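Local atomic coordinates of tannase (Fusobacterium nucleatum subsp. nucleatum ATCC 25586, PDB entry 6YQ4), a protein that probably hydrolyses gallotannins, acting as a tannase of the alpha/beta-hydrolase type, and binds a magnesium ion. Residues Ala71-Gly85 with Gly108-Leu121. Residues are numbered along the deposited sequence; the frame is centred on the assembly and turned at random.
Sequences APIFFPNTVGGYMPG and GYVVAAPGARGRTL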
ATOM      1  N   ALA A  71      24.926   2.518  -5.192  1.00 45.80           N
ATOM      2  CA  ALA A  71      24.005   2.054  -4.171  1.00 41.03           C
ATOM      3  C   ALA A  71      22.564   2.223  -4.623  1.00 43.44           C
ATOM      4  O   ALA A  71      22.168   3.322  -5.023  1.00 49.37           O
ATOM      5  CB  ALA A  71      24.243   2.823  -2.875  1.00 43.57           C
ATOM      6  N   PRO A  72      21.756   1.174  -4.568  1.00 46.30           N
ATOM      7  CA  PRO A  72      20.305   1.355  -4.667  1.00 43.52           C
ATOM      8  C   PRO A  72      19.814   2.393  -3.667  1.00 39.55           C
ATOM      9  O   PRO A  72      20.423   2.615  -2.613  1.00 32.32           O
ATOM     10  CB  PRO A  72      19.745  -0.037  -4.345  1.00 34.69           C
ATOM     11  CG  PRO A  72      20.859  -0.968  -4.569  1.00 48.28           C
ATOM     12  CD  PRO A  72      22.144  -0.224  -4.350  1.00 48.79           C
ATOM     13  N   ILE A  73      18.694   3.027  -4.006  1.00 35.92           N
ATOM     14  CA  ILE A  73      18.089   4.068  -3.186  1.00 26.39           C
ATOM     15  C   ILE A  73      16.812   3.484  -2.604  1.00 33.42           C
ATOM     16  O   ILE A  73      15.891   3.114  -3.348  1.00 29.81           O
ATOM     17  CB  ILE A  73      17.833   5.355  -3.994  1.00 26.62           C
ATOM     18  CG1 ILE A  73      19.164   5.939  -4.480  1.00 28.22           C
ATOM     19  CG2 ILE A  73      17.091   6.414  -3.157  1.00 27.36           C
ATOM     20  CD1 ILE A  73      19.033   7.255  -5.214  1.00 28.74           C
ATOM     21  N   PHE A  74      16.777   3.366  -1.272  1.00 31.74           N
ATOM     22  CA  PHE A  74      15.627   2.834  -0.556  1.00 28.85           C
ATOM     23  C   PHE A  74      14.672   3.986  -0.253  1.00 32.02           C
ATOM     24  O   PHE A  74      15.057   4.962   0.406  1.00 34.28           O
ATOM     25  CB  PHE A  74      16.076   2.129   0.724  1.00 30.39           C
ATOM     26  CG  PHE A  74      14.946   1.479   1.498  1.00 32.66           C
ATOM     27  CD1 PHE A  74      14.269   0.377   0.974  1.00 28.09           C
ATOM     28  CD2 PHE A  74      14.572   1.960   2.750  1.00 27.91           C
ATOM     29  CE1 PHE A  74      13.232  -0.230   1.679  1.00 28.15           C
ATOM     30  CE2 PHE A  74      13.525   1.359   3.469  1.00 36.54           C
ATOM     31  CZ  PHE A  74      12.842   0.257   2.921  1.00 29.33           C
ATOM     32  N   PHE A  75      13.425   3.850  -0.707  1.00 35.96           N
ATOM     33  CA  PHE A  75      12.434   4.928  -0.752  1.00 32.78           C
ATOM     34  C   PHE A  75      11.189   4.588   0.082  1.00 25.92           C
ATOM     35  O   PHE A  75      10.114   4.329  -0.475  1.00 19.88           O
ATOM     36  CB  PHE A  75      12.087   5.178  -2.224  1.00 25.96           C
ATOM     37  CG  PHE A  75      11.327   6.446  -2.485  1.00 26.79           C
ATOM     38  CD1 PHE A  75      11.978   7.679  -2.490  1.00 34.96           C
ATOM     39  CD2 PHE A  75       9.964   6.415  -2.760  1.00 28.12           C
ATOM     40  CE1 PHE A  75      11.271   8.870  -2.719  1.00 30.88           C
ATOM     41  CE2 PHE A  75       9.256   7.601  -3.013  1.00 31.30           C
ATOM     42  CZ  PHE A  75       9.912   8.823  -2.989  1.00 32.57           C
ATOM     43  N   PRO A  76      11.290   4.602   1.419  1.00 25.20           N
ATOM     44  CA  PRO A  76      10.097   4.346   2.259  1.00 26.22           C
ATOM     45  C   PRO A  76       9.207   5.570   2.478  1.00 30.87           C
ATOM     46  O   PRO A  76       9.688   6.667   2.766  1.00 36.10           O
ATOM     47  CB  PRO A  76      10.700   3.892   3.598  1.00 20.21           C
ATOM     48  CG  PRO A  76      12.015   4.661   3.677  1.00 21.20           C
ATOM     49  CD  PRO A  76      12.508   4.808   2.235  1.00 27.54           C
ATOM     50  N   ASN A  77       7.892   5.365   2.375  1.00 30.00           N
ATOM     51  CA  ASN A  77       6.908   6.360   2.801  1.00 35.74           C
ATOM     52  C   ASN A  77       6.198   5.876   4.062  1.00 27.67           C
ATOM     53  O   ASN A  77       6.196   4.684   4.371  1.00 27.81           O
ATOM     54  CB  ASN A  77       5.901   6.691   1.672  1.00 28.30           C
ATOM     55  CG  ASN A  77       4.741   5.699   1.571  1.00 29.00           C
ATOM     56  OD1 ASN A  77       3.863   5.689   2.428  1.00 27.64           O
ATOM     57  ND2 ASN A  77       4.705   4.894   0.476  1.00 18.66           N
ATOM     58  N   THR A  78       5.614   6.819   4.811  1.00 23.17           N
ATOM     59  CA  THR A  78       5.054   6.520   6.128  1.00 22.66           C
ATOM     60  C   THR A  78       3.536   6.632   6.175  1.00 23.59           C
ATOM     61  O   THR A  78       2.957   6.633   7.273  1.00 27.49           O
ATOM     62  CB  THR A  78       5.673   7.427   7.210  1.00 29.88           C
ATOM     63  OG1 THR A  78       5.216   8.780   7.064  1.00 27.62           O
ATOM     64  CG2 THR A  78       7.209   7.393   7.141  1.00 28.00           C
ATOM     65  N   VAL A  79       2.881   6.697   5.015  1.00 19.75           N
ATOM     66  CA  VAL A  79       1.448   6.976   4.935  1.00 18.24           C
ATOM     67  C   VAL A  79       0.640   5.797   5.471  1.00 28.81           C
ATOM     68  O   VAL A  79       0.908   4.631   5.149  1.00 24.34           O
ATOM     69  CB  VAL A  79       1.065   7.283   3.484  1.00 18.12           C
ATOM     70  CG1 VAL A  79      -0.448   7.282   3.297  1.00 18.04           C
ATOM     71  CG2 VAL A  79       1.716   8.582   3.038  1.00 18.77           C
ATOM     72  N   GLY A  80      -0.333   6.096   6.314  1.00 31.40           N
ATOM     73  CA  GLY A  80      -1.349   5.130   6.683  1.00 25.50           C
ATOM     74  C   GLY A  80      -2.699   5.817   6.677  1.00 28.79           C
ATOM     75  O   GLY A  80      -2.813   7.015   6.949  1.00 36.36           O
ATOM     76  N   GLY A  81      -3.725   5.052   6.334  1.00 21.27           N
ATOM     77  CA  GLY A  81      -5.064   5.591   6.310  1.00 19.81           C
ATOM     78  C   GLY A  81      -5.313   6.637   5.247  1.00 24.82           C
ATOM     79  O   GLY A  81      -6.413   7.202   5.197  1.00 26.89           O
ATOM     80  N   TYR A  82      -4.344   6.889   4.379  1.00 23.87           N
ATOM     81  CA  TYR A  82      -4.368   7.974   3.411  1.00 26.26           C
ATOM     82  C   TYR A  82      -4.297   9.320   4.099  1.00 27.42           C
ATOM     83  O   TYR A  82      -4.720  10.338   3.535  1.00 24.84           O
ATOM     84  CB  TYR A  82      -5.590   7.887   2.479  1.00 23.19           C
ATOM     85  CG  TYR A  82      -5.440   6.775   1.476  1.00 26.38           C
ATOM     86  CD1 TYR A  82      -4.577   6.900   0.383  1.00 21.94           C
ATOM     87  CD2 TYR A  82      -6.123   5.576   1.638  1.00 27.20           C
ATOM     88  CE1 TYR A  82      -4.410   5.861  -0.521  1.00 18.30           C
ATOM     89  CE2 TYR A  82      -5.957   4.528   0.736  1.00 21.45           C
ATOM     90  CZ  TYR A  82      -5.119   4.678  -0.352  1.00 23.01           C
ATOM     91  OH  TYR A  82      -4.988   3.630  -1.255  1.00 30.37           O
ATOM     92  N   MET A  83      -3.762   9.324   5.301  1.00 32.67           N
ATOM     93  CA  MET A  83      -3.505  10.471   6.153  1.00 30.74           C
ATOM     94  C   MET A  83      -2.124  11.031   5.853  1.00 33.00           C
ATOM     95  O   MET A  83      -1.256  10.321   5.333  1.00 36.82           O
ATOM     96  CB  MET A  83      -3.606  10.050   7.617  1.00 20.84           C
ATOM     97  CG  MET A  83      -5.010   9.712   8.038  1.00 25.46           C
ATOM     98  SD  MET A  83      -5.972  11.222   8.302  1.00 37.80           S
ATOM     99  CE  MET A  83      -5.176  11.888   9.746  1.00 37.53           C
ATOM    100  N   PRO A  84      -1.884  12.301   6.171  1.00 30.50           N
ATOM    101  CA  PRO A  84      -0.546  12.879   5.956  1.00 30.70           C
ATOM    102  C   PRO A  84       0.544  12.065   6.643  1.00 32.94           C
ATOM    103  O   PRO A  84       0.414  11.663   7.803  1.00 37.23           O
ATOM    104  CB  PRO A  84      -0.662  14.274   6.592  1.00 27.73           C
ATOM    105  CG  PRO A  84      -2.116  14.561   6.633  1.00 24.10           C
ATOM    106  CD  PRO A  84      -2.791  13.244   6.846  1.00 27.33           C
ATOM    107  N   GLY A  85       1.646  11.864   5.939  1.00 30.42           N
ATOM    108  CA  GLY A  85       2.731  11.109   6.532  1.00 28.03           C
ATOM    109  C   GLY A  85       4.061  11.817   6.498  1.00 30.44           C
ATOM    110  O   GLY A  85       4.535  12.212   5.430  1.00 39.24           O
ATOM    111  N   GLY A 108      24.088  -0.785   3.136  1.00 34.23           N
ATOM    112  CA  GLY A 108      24.740   0.031   2.130  1.00 36.97           C
ATOM    113  C   GLY A 108      23.833   0.777   1.173  1.00 41.74           C
ATOM    114  O   GLY A 108      24.329   1.292   0.165  1.00 40.64           O
ATOM    115  N   TYR A 109      22.528   0.848   1.445  1.00 30.57           N
ATOM    116  CA  TYR A 109      21.615   1.645   0.627  1.00 36.79           C
ATOM    117  C   TYR A 109      21.684   3.120   0.997  1.00 37.99           C
ATOM    118  O   TYR A 109      21.880   3.482   2.159  1.00 46.65           O
ATOM    119  CB  TYR A 109      20.166   1.170   0.788  1.00 33.87           C
ATOM    120  CG  TYR A 109      19.942  -0.218   0.283  1.00 37.94           C
ATOM    121  CD1 TYR A 109      20.316  -1.319   1.037  1.00 43.79           C
ATOM    122  CD2 TYR A 109      19.390  -0.436  -0.960  1.00 46.95           C
ATOM    123  CE1 TYR A 109      20.142  -2.605   0.561  1.00 48.04           C
ATOM    124  CE2 TYR A 109      19.212  -1.727  -1.446  1.00 56.80           C
ATOM    125  CZ  TYR A 109      19.588  -2.800  -0.682  1.00 54.57           C
ATOM    126  OH  TYR A 109      19.404  -4.071  -1.165  1.00 61.51           O
ATOM    127  N   VAL A 110      21.512   3.975  -0.001  1.00 34.64           N
ATOM    128  CA  VAL A 110      21.125   5.352   0.263  1.00 31.73           C
ATOM    129  C   VAL A 110      19.636   5.375   0.601  1.00 33.40           C
ATOM    130  O   VAL A 110      18.828   4.649   0.011  1.00 35.62           O
ATOM    131  CB  VAL A 110      21.459   6.256  -0.936  1.00 34.43           C
ATOM    132  CG1 VAL A 110      20.683   7.569  -0.850  1.00 36.59           C
ATOM    133  CG2 VAL A 110      22.944   6.538  -0.990  1.00 31.84           C
ATOM    134  N   VAL A 111      19.264   6.180   1.585  1.00 37.97           N
ATOM    135  CA  VAL A 111      17.882   6.257   2.035  1.00 32.43           C
ATOM    136  C   VAL A 111      17.354   7.644   1.721  1.00 28.68           C
ATOM    137  O   VAL A 111      17.914   8.647   2.178  1.00 27.39           O
ATOM    138  CB  VAL A 111      17.757   5.952   3.529  1.00 31.86           C
ATOM    139  CG1 VAL A 111      16.316   6.199   3.990  1.00 25.30           C
ATOM    140  CG2 VAL A 111      18.182   4.520   3.791  1.00 30.17           C
ATOM    141  N   ALA A 112      16.295   7.698   0.917  1.00 25.22           N
ATOM    142  CA  ALA A 112      15.532   8.916   0.676  1.00 27.97           C
ATOM    143  C   ALA A 112      14.114   8.606   1.120  1.00 28.89           C
ATOM    144  O   ALA A 112      13.473   7.708   0.565  1.00 30.61           O
ATOM    145  CB  ALA A 112      15.585   9.344  -0.788  1.00 30.88           C
ATOM    146  N   ALA A 113      13.647   9.314   2.143  1.00 25.00           N
ATOM    147  CA  ALA A 113      12.371   9.023   2.802  1.00 29.66           C
ATOM    148  C   ALA A 113      11.467  10.250   2.722  1.00 33.75           C
ATOM    149  O   ALA A 113      11.617  11.194   3.526  1.00 26.06           O
ATOM    150  CB  ALA A 113      12.602   8.618   4.265  1.00 31.70           C
ATOM    151  N   PRO A 114      10.521  10.291   1.790  1.00 25.98           N
ATOM    152  CA  PRO A 114       9.698  11.490   1.632  1.00 22.74           C
ATOM    153  C   PRO A 114       8.499  11.488   2.562  1.00 30.87           C
ATOM    154  O   PRO A 114       7.884  10.444   2.820  1.00 23.71           O
ATOM    155  CB  PRO A 114       9.225  11.383   0.188  1.00 22.49           C
ATOM    156  CG  PRO A 114       8.987   9.921   0.058  1.00 23.26           C
ATOM    157  CD  PRO A 114      10.106   9.242   0.844  1.00 29.71           C
ATOM    158  N   GLY A 115       8.157  12.691   3.058  1.00 25.50           N
ATOM    159  CA  GLY A 115       6.815  12.918   3.527  1.00 22.65           C
ATOM    160  C   GLY A 115       5.875  13.180   2.360  1.00 24.82           C
ATOM    161  O   GLY A 115       6.307  13.385   1.223  1.00 25.56           O
ATOM    162  N   ALA A 116       4.575  13.180   2.662  1.00 23.45           N
ATOM    163  CA  ALA A 116       3.532  13.371   1.662  1.00 30.18           C
ATOM    164  C   ALA A 116       2.271  13.866   2.353  1.00 27.70           C
ATOM    165  O   ALA A 116       2.012  13.521   3.512  1.00 32.25           O
ATOM    166  CB  ALA A 116       3.239  12.069   0.891  1.00 29.66           C
ATOM    167  N   ARG A 117       1.490  14.674   1.629  1.00 26.51           N
ATOM    168  CA  ARG A 117       0.215  15.156   2.147  1.00 28.07           C
ATOM    169  C   ARG A 117      -0.787  14.016   2.243  1.00 23.57           C
ATOM    170  O   ARG A 117      -0.625  12.954   1.647  1.00 26.19           O
ATOM    171  CB  ARG A 117      -0.372  16.259   1.263  1.00 26.05           C
ATOM    172  CG  ARG A 117       0.500  17.493   1.086  1.00 30.22           C
ATOM    173  CD  ARG A 117      -0.061  18.385  -0.013  1.00 26.78           C
ATOM    174  NE  ARG A 117       0.379  17.930  -1.327  1.00 29.68           N
ATOM    175  CZ  ARG A 117      -0.195  18.283  -2.471  1.00 32.78           C
ATOM    176  NH1 ARG A 117      -1.227  19.114  -2.460  1.00 28.06           N
ATOM    177  NH2 ARG A 117       0.272  17.816  -3.624  1.00 33.55           N
ATOM    178  N   GLY A 118      -1.840  14.249   3.015  1.00 30.53           N
ATOM    179  CA  GLY A 118      -2.865  13.253   3.237  1.00 25.24           C
ATOM    180  C   GLY A 118      -4.196  13.945   3.415  1.00 35.59           C
ATOM    181  O   GLY A 118      -4.294  15.176   3.374  1.00 32.11           O
ATOM    182  N   ARG A 119      -5.209  13.126   3.697  1.00 29.13           N
ATOM    183  CA  ARG A 119      -6.595  13.461   3.413  1.00 31.40           C
ATOM    184  C   ARG A 119      -7.186  14.509   4.353  1.00 33.48           C
ATOM    185  O   ARG A 119      -8.158  15.166   3.973  1.00 31.49           O
ATOM    186  CB  ARG A 119      -7.442  12.174   3.438  1.00 26.74           C
ATOM    187  CG  ARG A 119      -7.342  11.391   4.747  1.00 26.81           C
ATOM    188  CD  ARG A 119      -8.218  10.182   4.654  1.00 26.92           C
ATOM    189  NE  ARG A 119      -8.211   9.316   5.834  1.00 21.27           N
ATOM    190  CZ  ARG A 119      -8.855   9.566   6.968  1.00 28.70           C
ATOM    191  NH1 ARG A 119      -9.520  10.733   7.164  1.00 23.78           N
ATOM    192  NH2 ARG A 119      -8.789   8.665   7.941  1.00 25.82           N
ATOM    193  N   THR A 120      -6.642  14.703   5.553  1.00 35.39           N
ATOM    194  CA  THR A 120      -7.210  15.701   6.460  1.00 35.15           C
ATOM    195  C   THR A 120      -6.542  17.069   6.364  1.00 30.17           C
ATOM    196  O   THR A 120      -6.997  18.002   7.028  1.00 33.26           O
ATOM    197  CB  THR A 120      -7.143  15.219   7.914  1.00 32.32           C
ATOM    198  OG1 THR A 120      -5.811  14.808   8.215  1.00 32.58           O
ATOM    199  CG2 THR A 120      -8.077  14.044   8.144  1.00 25.53           C
ATOM    200  N   LEU A 121      -5.512  17.223   5.547  1.00 26.94           N
ATOM    201  CA  LEU A 121      -4.707  18.441   5.537  1.00 30.64           C
ATOM    202  C   LEU A 121      -5.460  19.644   4.960  1.00 30.26           C
ATOM    203  O   LEU A 121      -6.100  19.558   3.911  1.00 29.56           O
ATOM    204  CB  LEU A 121      -3.448  18.186   4.721  1.00 27.25           C
ATOM    205  CG  LEU A 121      -2.137  18.890   4.996  1.00 42.55           C
ATOM    206  CD1 LEU A 121      -1.881  19.067   6.506  1.00 35.58           C
ATOM    207  CD2 LEU A 121      -1.066  18.006   4.347  1.00 26.57           C
TER
HETATM  208  O   HOH W   1       9.439   8.678   4.578  1.00 30.32           O
HETATM  209  O   HOH W   2       5.594   9.222   3.853  1.00 27.74           O
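The sulfur of M83 sits over one face of the R119 guanidinium, above its centre, with SD of M83 3.6 Å from CZ of R119. The bend of the M83 chain at chi2 (-77°) carries SD over R119, and the one at chi3 (-68°) turns CE to OG1 of T120. In the guanidinium plane, NE of R119 donates to G81 O at 2.8 Å, with an angle of 160° at the hydrogen. The backbone N of R119 bonds to Y82 O. The edge and backbone of R119 thus grip the G80-M83 type I' turn while the sulfur covers one face. NH1 of R119 reaches on to N367 and the carbonyl of R236. Next to this, CA of G118 packs against P84, 3.2 Å from N of P84. G85 and A116 then form a single antiparallel hydrogen-bonded pair.

Further back the two segments run parallel as strands 73-76 and 110-114. N of F74 bonds to V110 O at 2.7 Å, and N of A112 to F74 O at 3.0 Å. The ladder stops after this second bond: P76 and P114 have no N-H to continue it. One water donates to both P76 O and P114 O; a second joins T78 N to P114 O. P114 rests on F75: its CD stands 4.0 Å from the ring centroid, a CH-pi contact. At the other end P72 CB touches CE2 of Y109 at 3.4 Å, and Y109 OH bonds to D490.

The strands are neighbours in the central sheet, linked by helix 100-106 as a beta-alpha-beta unit, consistent with an alpha/beta-hydrolase fold.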